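Local coordinates for pyrroline-5-carboxylate reductase catalytic N-terminal domain-containing protein (Sinorhizobium meliloti, PDB 4HUJ) that is of unknown function but probably binds a nicotinamide dinucleotide and acts as an oxidoreductase of the F420-dependent NADP oxidoreductase kind, at residues A[87-90]-A[96-99]; A[92-97]-A[109-114]; A[129-134]-A[144-149]; A[169-174]-A[180-185]; A[194-199]-A[203-208]. All blocks are in the same frame, centred on the assembly; numbering follows the deposited sequence.

In the fold
All five contacts pack a helix or loop against one mixed sheet, but their chemistry differs. Contacts 1 and 2 share helix 94-98, sit about 4 Å apart between centres and join neighbouring strands 84-88 and 108-111; contact 1 is wholly aliphatic, whereas in contact 2 an isoleucine meets a polar turn. Contact 3, also buried, is the one where a side-chain hydrogen bond, Lys146 to Thr132, joins the segments, and Asp111 of contact 2 bonds to the same threonine. Contact 4 returns to apolar packing, on strand 166-173. Contact 5 lies farthest from the chain centre, about 14 Å, includes partly exposed residues, and touches contacts 3 and 4 through Gln206; its own cross-bond is weak.

Contact 1 of 5, residues A[87-90]-A[96-99]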
# COMPACT_ATOMS: atom_id res chain seq x y z
N LEU A 87 0.14 -3.14 2.70
CA LEU A 87 1.03 -3.14 3.85
C LEU A 87 1.70 -1.78 3.98
O LEU A 87 2.73 -1.51 3.34
CB LEU A 87 2.07 -4.26 3.74
CG LEU A 87 1.55 -5.70 3.76
CD1 LEU A 87 2.68 -6.66 3.46
CD2 LEU A 87 0.88 -6.06 5.09
N ALA A 88 1.08 -0.92 4.79
CA ALA A 88 1.54 0.44 5.04
C ALA A 88 1.99 0.54 6.49
O ALA A 88 1.56 1.42 7.26
CB ALA A 88 0.42 1.43 4.74
N VAL A 89 2.84 -0.41 6.86
CA VAL A 89 3.44 -0.47 8.19
C VAL A 89 4.95 -0.44 8.00
O VAL A 89 5.43 -0.60 6.87
CB VAL A 89 3.04 -1.77 8.95
CG1 VAL A 89 1.59 -1.68 9.45
CG2 VAL A 89 3.27 -3.02 8.09
N PRO A 90 5.72 -0.23 9.08
CA PRO A 90 7.18 -0.24 8.93
C PRO A 90 7.67 -1.58 8.37
O PRO A 90 7.09 -2.63 8.67
CB PRO A 90 7.68 -0.03 10.37
CG PRO A 90 6.58 0.77 11.01
CD PRO A 90 5.32 0.15 10.46
N ASP A 96 5.97 -10.19 11.35
CA ASP A 96 5.10 -10.57 12.48
C ASP A 96 3.61 -10.44 12.15
O ASP A 96 2.78 -11.13 12.74
CB ASP A 96 5.43 -9.78 13.75
CG ASP A 96 6.71 -10.25 14.44
OD1 ASP A 96 7.30 -11.27 14.02
OD2 ASP A 96 7.13 -9.58 15.40
N ILE A 97 3.27 -9.54 11.23
CA ILE A 97 1.88 -9.38 10.79
C ILE A 97 1.46 -10.49 9.83
O ILE A 97 0.46 -11.17 10.06
CB ILE A 97 1.63 -7.97 10.18
CG1 ILE A 97 1.75 -6.89 11.26
CG2 ILE A 97 0.24 -7.89 9.51
CD1 ILE A 97 1.85 -5.47 10.72
N VAL A 98 2.23 -10.67 8.75
CA VAL A 98 1.81 -11.57 7.67
C VAL A 98 1.96 -13.07 7.99
O VAL A 98 1.35 -13.91 7.34
CB VAL A 98 2.51 -11.24 6.32
CG1 VAL A 98 2.12 -9.83 5.85
CG2 VAL A 98 4.03 -11.38 6.43
N THR A 99 2.76 -13.38 9.01
CA THR A 99 2.94 -14.76 9.46
C THR A 99 1.65 -15.34 10.05
O THR A 99 1.51 -16.56 10.18
CB THR A 99 4.14 -14.91 10.44
OG1 THR A 99 4.48 -16.30 10.60
CG2 THR A 99 3.83 -14.31 11.82
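Flat groups play no part in the meeting of Leu87 and Val89 with Ile97 and Val98: no ring, amide or carboxylate presents a face or an edge, and the contact is made by methyl groups alone. Val98 offers a single branch, CG1, to both ends of the leucine fork, with CG1 lying 4.0 Å from Leu87 CD1 and equally far from Leu87 CD2. The two side chains run at a slant to one another, so the valine methyl straddles the fork. The second pair meets tip to tip. Ile97 CD1 lies 3.9 Å from Val89 CG2 and 4.0 Å from Val89 CG1, poised over both branches. With Ile97 CG1 set anti to the carbonyl carbon (chi1 -67°) and CD1 extended beyond it (chi2 166°), the isoleucine reaches the loop just past the strand. This is the first half of a beta-alpha-beta unit, in which strand 84-88 leads into helix 94-98 and then into the parallel strand 108-111. The spacing agrees with helix-on-sheet packing, since the CA atoms of Leu87 and Val98 are 9.3 Å apart. Ile29 of the adjacent strand 26-30 touches Leu87, Val89 and Ile97, while Trp104 and Val139 lie against Val98.

Contact 2 of 5, residues A[92-97]-A[109-114]; sequences DSIADI and VVDASN
Ile94 projects from helix 94-98 toward Asp111 at the end of strand 108-111 and Ser113 in the loop just after it, within the beta-alpha-beta unit that joins strands 84-88 and 108-111. At CB the side chain divides, and CG1 is the branch that crosses. Set anti to the carbonyl carbon (chi1 -67°), it leads the chain over, and an extended chi2 of 174° carries CD1 to the serine. There the terminal methyl lies 3.4 Å from Ser113 OG and 3.8 Å from Ser113 CB, with Asp111 OD1 at the margin of contact, 4.0 Å from CD1. Leu87 and Val135 of helix 131-138 also touch the isoleucine. One methyl thus makes the whole contact, in keeping with the modest 69 Å² buried. What it meets is a hydrogen-bonded polar turn. Asp111 OD1 accepts the backbone Ser113 N at 3.0 Å, an Asx turn, and this donor comes from above the carboxylate plane, 44° out of it. Asp111 OD2 bonds to Thr132 OG1, so both carboxylate oxygens are engaged. The serine hydroxyl beneath the isoleucine methyl is itself a donor, with Ser113 OG 2.7 Å from Asp111 OD1 on the syn lone pair of that oxygen.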
# COMPACT_ATOMS: atom_id res chain seq x y z
N ASP A 92 10.10 -3.48 9.12
CA ASP A 92 10.40 -4.44 10.18
C ASP A 92 9.17 -5.04 10.88
O ASP A 92 9.29 -6.05 11.59
CB ASP A 92 11.32 -3.80 11.22
CG ASP A 92 12.75 -3.67 10.73
OD1 ASP A 92 13.29 -4.65 10.20
OD2 ASP A 92 13.32 -2.58 10.90
N SER A 93 8.01 -4.42 10.68
CA SER A 93 6.75 -4.89 11.26
C SER A 93 6.08 -5.97 10.42
O SER A 93 5.19 -6.68 10.90
CB SER A 93 5.77 -3.73 11.45
OG SER A 93 6.21 -2.83 12.45
N ILE A 94 6.48 -6.09 9.16
CA ILE A 94 5.76 -6.93 8.20
C ILE A 94 5.73 -8.41 8.60
O ILE A 94 4.65 -9.01 8.67
CB ILE A 94 6.26 -6.74 6.74
CG1 ILE A 94 5.92 -5.33 6.26
CG2 ILE A 94 5.63 -7.76 5.81
CD1 ILE A 94 6.50 -4.97 4.87
N ALA A 95 6.90 -8.99 8.87
CA ALA A 95 7.01 -10.42 9.15
C ALA A 95 6.03 -10.90 10.23
O ALA A 95 5.32 -11.89 10.02
CB ALA A 95 8.44 -10.81 9.50
N ASP A 96 5.97 -10.19 11.35
CA ASP A 96 5.10 -10.57 12.48
C ASP A 96 3.61 -10.44 12.15
O ASP A 96 2.78 -11.13 12.74
CB ASP A 96 5.43 -9.78 13.75
CG ASP A 96 6.71 -10.25 14.44
OD1 ASP A 96 7.30 -11.27 14.02
OD2 ASP A 96 7.13 -9.58 15.40
N ILE A 97 3.27 -9.54 11.23
CA ILE A 97 1.88 -9.38 10.79
C ILE A 97 1.46 -10.49 9.83
O ILE A 97 0.46 -11.17 10.06
CB ILE A 97 1.63 -7.97 10.18
CG1 ILE A 97 1.75 -6.89 11.26
CG2 ILE A 97 0.24 -7.89 9.51
CD1 ILE A 97 1.85 -5.47 10.72
N VAL A 109 -1.20 -8.67 -2.32
CA VAL A 109 -0.55 -7.92 -1.26
C VAL A 109 0.19 -6.75 -1.89
O VAL A 109 0.97 -6.95 -2.82
CB VAL A 109 0.41 -8.82 -0.44
CG1 VAL A 109 1.32 -8.00 0.48
CG2 VAL A 109 -0.39 -9.83 0.37
N VAL A 110 -0.09 -5.54 -1.42
CA VAL A 110 0.60 -4.35 -1.90
C VAL A 110 1.67 -3.95 -0.89
O VAL A 110 1.35 -3.58 0.24
CB VAL A 110 -0.40 -3.19 -2.14
CG1 VAL A 110 0.33 -1.94 -2.63
CG2 VAL A 110 -1.46 -3.61 -3.15
N ASP A 111 2.94 -4.06 -1.29
CA ASP A 111 4.05 -3.65 -0.42
C ASP A 111 4.28 -2.14 -0.56
O ASP A 111 4.82 -1.68 -1.56
CB ASP A 111 5.31 -4.45 -0.76
CG ASP A 111 6.50 -4.08 0.11
OD1 ASP A 111 6.33 -3.42 1.16
OD2 ASP A 111 7.63 -4.45 -0.25
N ALA A 112 3.87 -1.38 0.46
CA ALA A 112 4.07 0.06 0.48
C ALA A 112 5.25 0.48 1.36
O ALA A 112 5.46 1.68 1.59
CB ALA A 112 2.79 0.77 0.92
N SER A 113 6.01 -0.50 1.85
CA SER A 113 7.09 -0.24 2.82
C SER A 113 8.41 0.10 2.14
O SER A 113 8.66 -0.29 1.00
CB SER A 113 7.29 -1.46 3.73
OG SER A 113 8.01 -2.49 3.06
N ASN A 114 9.27 0.80 2.88
CA ASN A 114 10.65 1.05 2.47
C ASN A 114 11.60 0.52 3.52
O ASN A 114 11.42 0.79 4.71
CB ASN A 114 10.88 2.55 2.27
CG ASN A 114 10.07 3.12 1.13
OD1 ASN A 114 9.25 4.03 1.32
ND2 ASN A 114 10.26 2.57 -0.06

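Contact 3 of 5, residues A[129-134]-A[144-149]; sequences RLSTEI and VVKAFN
Thr132 and Lys146 carry the polar core of this contact: Lys146 NZ donates to Thr132 OG1 over 3.0 Å. The lysine chain does not merely point its end at the hydroxyl. It crosses the threonine at a slant, leaving CD 3.3 Å and CG 3.4 Å from Thr132 OG1, and only at the last torsion (chi4 70°) does it bend to bring the ammonium group back over that oxygen. The methyl branch of Thr132 turns mainly to Val144, CG2 lying 3.5 Å from Val144 CG1 as the two side chains run antiparallel alongside one another. One water joins the first shell, accepting from Lys146 NZ at 3.1 Å and from Thr132 N at 3.2 Å, so it bridges the first turn of the helix to the strand.

Further out, Asp111 OD2 bonds to Thr132 OG1, so the hydroxyl lies between carboxylate and ammonium; the nearby opposite charges probably stabilise each other. Leu199 packs against both Thr132 and Lys146. The helix start is fixed by Glu133, whose OE1 accepts from Leu130 N, the N-cap residue, at 3.1 Å and a fairly straight 161°. The whole belongs to a beta-alpha-beta crossover in which strand 108-111 passes through helix 131-138 into the parallel neighbouring strand 143-147.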
# COMPACT_ATOMS: atom_id res chain seq x y z
N ARG A 129 19.44 -8.17 -2.65
CA ARG A 129 18.05 -8.58 -2.85
C ARG A 129 17.12 -7.39 -2.78
O ARG A 129 17.39 -6.42 -2.07
CB ARG A 129 17.62 -9.61 -1.80
CG ARG A 129 18.41 -10.92 -1.81
CD ARG A 129 17.61 -12.02 -1.16
NE ARG A 129 16.46 -12.40 -1.97
CZ ARG A 129 15.42 -13.10 -1.53
NH1 ARG A 129 15.37 -13.51 -0.27
NH2 ARG A 129 14.43 -13.40 -2.36
N LEU A 130 16.01 -7.46 -3.51
CA LEU A 130 15.02 -6.39 -3.47
C LEU A 130 14.10 -6.57 -2.27
O LEU A 130 13.69 -7.68 -1.95
CB LEU A 130 14.22 -6.36 -4.78
CG LEU A 130 15.08 -6.27 -6.05
CD1 LEU A 130 14.20 -6.33 -7.29
CD2 LEU A 130 15.95 -5.01 -6.05
N SER A 131 13.76 -5.47 -1.60
CA SER A 131 12.94 -5.56 -0.39
C SER A 131 11.58 -6.21 -0.67
O SER A 131 11.09 -6.99 0.15
CB SER A 131 12.77 -4.19 0.27
OG SER A 131 12.18 -3.26 -0.62
N THR A 132 10.98 -5.89 -1.81
CA THR A 132 9.65 -6.42 -2.14
C THR A 132 9.71 -7.92 -2.48
O THR A 132 8.72 -8.64 -2.29
CB THR A 132 8.96 -5.59 -3.24
OG1 THR A 132 8.85 -4.23 -2.80
CG2 THR A 132 7.56 -6.11 -3.53
N GLU A 133 10.86 -8.38 -2.97
CA GLU A 133 11.09 -9.82 -3.18
C GLU A 133 11.14 -10.56 -1.84
O GLU A 133 10.60 -11.67 -1.73
CB GLU A 133 12.40 -10.07 -3.94
CG GLU A 133 12.42 -9.64 -5.40
CD GLU A 133 13.80 -9.81 -6.06
OE1 GLU A 133 14.85 -9.70 -5.37
OE2 GLU A 133 13.83 -10.05 -7.29
N ILE A 134 11.79 -9.96 -0.85
CA ILE A 134 11.83 -10.50 0.52
C ILE A 134 10.42 -10.55 1.11
O ILE A 134 10.00 -11.58 1.63
CB ILE A 134 12.80 -9.70 1.44
CG1 ILE A 134 14.25 -9.87 0.95
CG2 ILE A 134 12.66 -10.16 2.91
CD1 ILE A 134 15.26 -8.92 1.57
N VAL A 144 2.09 -10.12 -5.34
CA VAL A 144 2.59 -8.90 -4.71
C VAL A 144 2.77 -7.78 -5.72
O VAL A 144 3.32 -7.99 -6.80
CB VAL A 144 3.91 -9.15 -3.93
CG1 VAL A 144 4.49 -7.85 -3.36
CG2 VAL A 144 3.67 -10.16 -2.80
N VAL A 145 2.29 -6.59 -5.37
CA VAL A 145 2.50 -5.37 -6.16
C VAL A 145 3.23 -4.38 -5.26
O VAL A 145 2.86 -4.21 -4.11
CB VAL A 145 1.16 -4.76 -6.63
CG1 VAL A 145 1.37 -3.42 -7.35
CG2 VAL A 145 0.41 -5.73 -7.52
N LYS A 146 4.27 -3.74 -5.80
CA LYS A 146 4.99 -2.68 -5.08
C LYS A 146 4.36 -1.34 -5.47
O LYS A 146 4.40 -0.95 -6.63
CB LYS A 146 6.48 -2.71 -5.45
CG LYS A 146 7.35 -1.74 -4.63
CD LYS A 146 8.80 -1.80 -5.10
CE LYS A 146 9.69 -0.87 -4.27
NZ LYS A 146 9.83 -1.41 -2.88
N ALA A 147 3.77 -0.65 -4.49
CA ALA A 147 3.10 0.63 -4.73
C ALA A 147 2.82 1.36 -3.43
O ALA A 147 2.73 0.74 -2.38
CB ALA A 147 1.79 0.41 -5.51
N PHE A 148 2.66 2.69 -3.53
CA PHE A 148 2.38 3.59 -2.40
C PHE A 148 3.61 3.83 -1.51
O PHE A 148 3.48 4.42 -0.44
CB PHE A 148 1.21 3.11 -1.51
CG PHE A 148 -0.11 2.95 -2.24
CD1 PHE A 148 -0.83 4.06 -2.68
CD2 PHE A 148 -0.65 1.68 -2.42
CE1 PHE A 148 -2.05 3.90 -3.33
CE2 PHE A 148 -1.88 1.51 -3.07
CZ PHE A 148 -2.58 2.63 -3.52
N ASN A 149 4.78 3.36 -1.94
CA ASN A 149 6.01 3.57 -1.18
C ASN A 149 6.76 4.84 -1.60
O ASN A 149 7.75 5.23 -0.97
CB ASN A 149 6.95 2.37 -1.35
CG ASN A 149 7.58 2.34 -2.73
OD1 ASN A 149 6.89 2.16 -3.73
ND2 ASN A 149 8.90 2.52 -2.79
O HOH W 1 11.72 -3.63 -4.00

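Contact 4 of 5, residues A[169-174]-A[180-185]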
# COMPACT_ATOMS: atom_id res chain seq x y z
N LEU A 169 1.55 7.90 -9.18
CA LEU A 169 1.98 6.79 -8.34
C LEU A 169 2.55 5.69 -9.22
O LEU A 169 1.83 5.05 -9.99
CB LEU A 169 0.83 6.25 -7.49
CG LEU A 169 0.49 7.02 -6.21
CD1 LEU A 169 -0.76 6.45 -5.55
CD2 LEU A 169 1.65 7.03 -5.22
N PHE A 170 3.86 5.48 -9.11
CA PHE A 170 4.50 4.34 -9.77
C PHE A 170 4.14 3.03 -9.08
O PHE A 170 3.95 2.98 -7.86
CB PHE A 170 6.03 4.53 -9.81
CG PHE A 170 6.47 5.70 -10.64
CD1 PHE A 170 6.43 5.63 -12.04
CD2 PHE A 170 6.89 6.88 -10.04
CE1 PHE A 170 6.83 6.72 -12.82
CE2 PHE A 170 7.30 7.99 -10.80
CZ PHE A 170 7.27 7.90 -12.20
N LEU A 171 4.01 1.96 -9.86
CA LEU A 171 3.81 0.62 -9.31
C LEU A 171 4.59 -0.39 -10.13
O LEU A 171 5.03 -0.09 -11.24
CB LEU A 171 2.33 0.24 -9.25
CG LEU A 171 1.62 -0.05 -10.58
CD1 LEU A 171 0.53 -1.09 -10.39
CD2 LEU A 171 1.03 1.23 -11.18
N SER A 172 4.77 -1.58 -9.58
CA SER A 172 5.50 -2.64 -10.26
C SER A 172 5.15 -3.97 -9.60
O SER A 172 4.55 -4.00 -8.52
CB SER A 172 7.01 -2.40 -10.22
OG SER A 172 7.46 -2.15 -8.89
N GLY A 173 5.53 -5.06 -10.25
CA GLY A 173 5.16 -6.39 -9.77
C GLY A 173 5.25 -7.41 -10.88
O GLY A 173 5.18 -7.07 -12.06
N ASN A 174 5.38 -8.67 -10.48
CA ASN A 174 5.64 -9.75 -11.43
C ASN A 174 4.40 -10.28 -12.15
O ASN A 174 4.51 -10.96 -13.18
CB ASN A 174 6.38 -10.89 -10.74
CG ASN A 174 7.73 -10.46 -10.21
OD1 ASN A 174 8.34 -9.51 -10.70
ND2 ASN A 174 8.21 -11.16 -9.19
N ARG A 180 -2.52 -4.64 -12.83
CA ARG A 180 -3.69 -3.99 -13.40
C ARG A 180 -4.71 -3.61 -12.33
O ARG A 180 -5.21 -2.49 -12.33
CB ARG A 180 -4.36 -4.88 -14.45
CG ARG A 180 -5.55 -4.23 -15.16
CD ARG A 180 -6.26 -5.22 -16.09
NE ARG A 180 -5.30 -5.94 -16.94
CZ ARG A 180 -5.08 -7.26 -16.90
NH1 ARG A 180 -5.76 -8.03 -16.06
NH2 ARG A 180 -4.19 -7.80 -17.71
N GLN A 181 -4.98 -4.55 -11.42
CA GLN A 181 -5.97 -4.36 -10.37
C GLN A 181 -5.56 -3.23 -9.44
O GLN A 181 -6.38 -2.41 -9.03
CB GLN A 181 -6.20 -5.65 -9.57
CG GLN A 181 -6.94 -6.73 -10.35
CD GLN A 181 -7.31 -7.91 -9.48
OE1 GLN A 181 -8.05 -7.78 -8.50
NE2 GLN A 181 -6.80 -9.09 -9.83
N VAL A 182 -4.27 -3.18 -9.11
CA VAL A 182 -3.76 -2.09 -8.28
C VAL A 182 -3.74 -0.76 -9.04
O VAL A 182 -4.05 0.29 -8.46
CB VAL A 182 -2.37 -2.44 -7.67
CG1 VAL A 182 -1.82 -1.27 -6.86
CG2 VAL A 182 -2.49 -3.68 -6.82
N ALA A 183 -3.41 -0.80 -10.34
CA ALA A 183 -3.51 0.40 -11.18
C ALA A 183 -4.95 0.93 -11.20
O ALA A 183 -5.17 2.14 -11.15
CB ALA A 183 -3.02 0.12 -12.60
N GLU A 184 -5.91 0.01 -11.27
CA GLU A 184 -7.33 0.35 -11.21
C GLU A 184 -7.69 1.07 -9.92
O GLU A 184 -8.41 2.08 -9.94
CB GLU A 184 -8.19 -0.92 -11.37
CG GLU A 184 -8.38 -1.36 -12.82
CD GLU A 184 -8.94 -2.79 -12.96
OE1 GLU A 184 -9.65 -3.27 -12.06
OE2 GLU A 184 -8.67 -3.42 -14.01
N LEU A 185 -7.17 0.57 -8.80
CA LEU A 185 -7.39 1.21 -7.50
C LEU A 185 -6.79 2.61 -7.50
O LEU A 185 -7.44 3.57 -7.06
CB LEU A 185 -6.78 0.38 -6.36
CG LEU A 185 -6.69 1.08 -5.00
CD1 LEU A 185 -8.08 1.43 -4.46
CD2 LEU A 185 -5.93 0.23 -4.00
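Leu171, with 62 Å² buried, supplies the strand side of the contact, and Ala183 (24 Å²) and Val182 (20 Å²) answer it from the helix. They join the first two elements of a beta-alpha-beta unit: strand 166-173, helix 176-188 and strand 192-195, which runs parallel to the first. The CA atoms of Leu171 and Ala183 are 7.6 Å apart. Leu171 CG stands between the backbone N and the carbonyl carbon (chi1 71°), which turns it toward the helix, and a chi2 of 148°, away from the usual staggered values, spreads both methyls over it. Leu171 CD1 and CD2 each lie 4.4 Å from Ala183 CB, a loose van der Waals distance, and CD1 also comes within 4.2 Å of Val182 CB. Leucine and valine lie side by side with their ends pointing opposite ways, the valine continuing toward Val145, Ile108 and Val110 of the central strands. Pro193 and Asp195 of the next strand touch the leucine, and Pro193 also touches Ala183. Asn179 ties the start of the same helix to the strand end by bonding to Gly173 O. The nearest approach of all is to the helix backbone itself, with Leu171 CD1 4.0 Å from Ala183 N.

Contact 5 of 5, residues A[194-199]-A[203-208]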
# COMPACT_ATOMS: atom_id res chain seq x y z
N VAL A 194 1.48 4.58 -12.99
CA VAL A 194 2.46 4.25 -14.02
C VAL A 194 3.09 2.92 -13.64
O VAL A 194 3.85 2.84 -12.67
CB VAL A 194 3.55 5.34 -14.20
CG1 VAL A 194 4.56 4.90 -15.27
CG2 VAL A 194 2.93 6.69 -14.59
N ASP A 195 2.76 1.88 -14.41
CA ASP A 195 3.27 0.53 -14.18
C ASP A 195 4.64 0.35 -14.84
O ASP A 195 4.74 0.29 -16.07
CB ASP A 195 2.25 -0.48 -14.72
CG ASP A 195 2.64 -1.93 -14.46
OD1 ASP A 195 3.77 -2.20 -13.98
OD2 ASP A 195 1.80 -2.81 -14.74
N LEU A 196 5.67 0.26 -14.01
CA LEU A 196 7.06 0.18 -14.47
C LEU A 196 7.46 -1.22 -14.94
O LEU A 196 8.53 -1.39 -15.51
CB LEU A 196 8.02 0.62 -13.36
CG LEU A 196 7.89 2.07 -12.88
CD1 LEU A 196 8.67 2.26 -11.58
CD2 LEU A 196 8.36 3.07 -13.94
N GLY A 197 6.60 -2.20 -14.68
CA GLY A 197 6.88 -3.58 -15.04
C GLY A 197 7.18 -4.47 -13.84
O GLY A 197 6.57 -4.31 -12.78
N THR A 198 8.11 -5.40 -14.01
CA THR A 198 8.46 -6.38 -12.97
C THR A 198 9.18 -5.76 -11.77
O THR A 198 9.68 -4.65 -11.84
CB THR A 198 9.36 -7.51 -13.51
OG1 THR A 198 10.62 -6.97 -13.95
CG2 THR A 198 8.68 -8.25 -14.64
N LEU A 199 9.25 -6.52 -10.68
CA LEU A 199 10.04 -6.07 -9.53
C LEU A 199 11.52 -5.90 -9.89
O LEU A 199 12.18 -4.99 -9.38
CB LEU A 199 9.89 -7.02 -8.34
CG LEU A 199 8.50 -7.17 -7.73
CD1 LEU A 199 8.56 -8.13 -6.54
CD2 LEU A 199 7.91 -5.81 -7.31
N GLY A 203 13.43 -2.39 -9.40
CA GLY A 203 14.45 -2.42 -8.35
C GLY A 203 15.37 -1.21 -8.29
O GLY A 203 15.49 -0.56 -7.24
N PRO A 204 16.05 -0.89 -9.40
CA PRO A 204 16.97 0.25 -9.35
C PRO A 204 16.31 1.62 -9.52
O PRO A 204 17.02 2.63 -9.59
CB PRO A 204 17.94 -0.02 -10.51
CG PRO A 204 17.19 -0.86 -11.45
CD PRO A 204 16.17 -1.63 -10.67
N ILE A 205 14.98 1.69 -9.58
CA ILE A 205 14.32 2.99 -9.76
C ILE A 205 13.20 3.32 -8.75
O ILE A 205 13.04 4.48 -8.39
CB ILE A 205 13.82 3.26 -11.21
CG1 ILE A 205 12.81 2.21 -11.65
CG2 ILE A 205 15.02 3.41 -12.24
CD1 ILE A 205 12.06 2.59 -12.93
N GLN A 206 12.46 2.32 -8.29
CA GLN A 206 11.33 2.54 -7.39
C GLN A 206 11.62 2.18 -5.93
O GLN A 206 10.84 2.52 -5.03
CB GLN A 206 10.09 1.76 -7.88
CG GLN A 206 8.78 2.22 -7.24
CD GLN A 206 7.64 1.24 -7.50
OE1 GLN A 206 7.62 0.53 -8.51
NE2 GLN A 206 6.68 1.20 -6.58
N GLN A 207 12.72 1.48 -5.68
CA GLN A 207 13.07 1.12 -4.31
C GLN A 207 13.64 2.34 -3.59
O GLN A 207 14.24 3.21 -4.22
CB GLN A 207 14.07 -0.03 -4.31
CG GLN A 207 14.18 -0.73 -2.96
CD GLN A 207 15.00 -2.00 -3.05
OE1 GLN A 207 16.23 -1.97 -2.92
NE2 GLN A 207 14.34 -3.11 -3.26
N PHE A 208 13.45 2.39 -2.28
CA PHE A 208 14.02 3.46 -1.46
C PHE A 208 15.49 3.70 -1.84
O PHE A 208 16.26 2.75 -2.03
CB PHE A 208 13.92 3.12 0.03
CG PHE A 208 14.43 4.21 0.93
CD1 PHE A 208 13.62 5.31 1.23
CD2 PHE A 208 15.71 4.15 1.46
CE1 PHE A 208 14.10 6.34 2.05
CE2 PHE A 208 16.19 5.16 2.29
CZ PHE A 208 15.39 6.26 2.58
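Leu199 O receives two donors, both weakly: Gly203 N, 2.9 Å away but bent to 125° at the hydrogen, and Ser202 OG. The turn is therefore only weakly closed. It belongs to helix 199-206, which is loosely bonded and kinked where the N atoms of Pro204 and Ile205 lack a bond to the preceding turn; a proline N has no hydrogen to give.

Beyond this turn the contact is made by Leu196. Leu196 CD1 meets Ile205 CD1 tip to tip at 3.7 Å, and Leu196 CD2 is 3.9 Å from Ile205 CD1. Ile205 reaches it because CG1 sits between the backbone N and the carbonyl carbon (chi1 60°). Gln206 passes over the leucine at an angle, bringing Gln206 CB to 4.0 Å and Gln206 OE1 to 3.7 Å from Leu196 CD1. The amide end is held elsewhere, OE1 by Ser172 OG and NE2 by Lys146 O. Upstream, an Asx turn shapes the strand exit, Asp195 OD1 accepting from Gly197 N at 2.9 Å.

Little directional bonding therefore links 194-199 to 203-208 directly. Apolar contact with Leu196, together with the amide bonds of the buried Gln206 to Ser172 OG and Lys146 O, implies that this irregular helix is held against the sheet by side chains more than by regular backbone pairing.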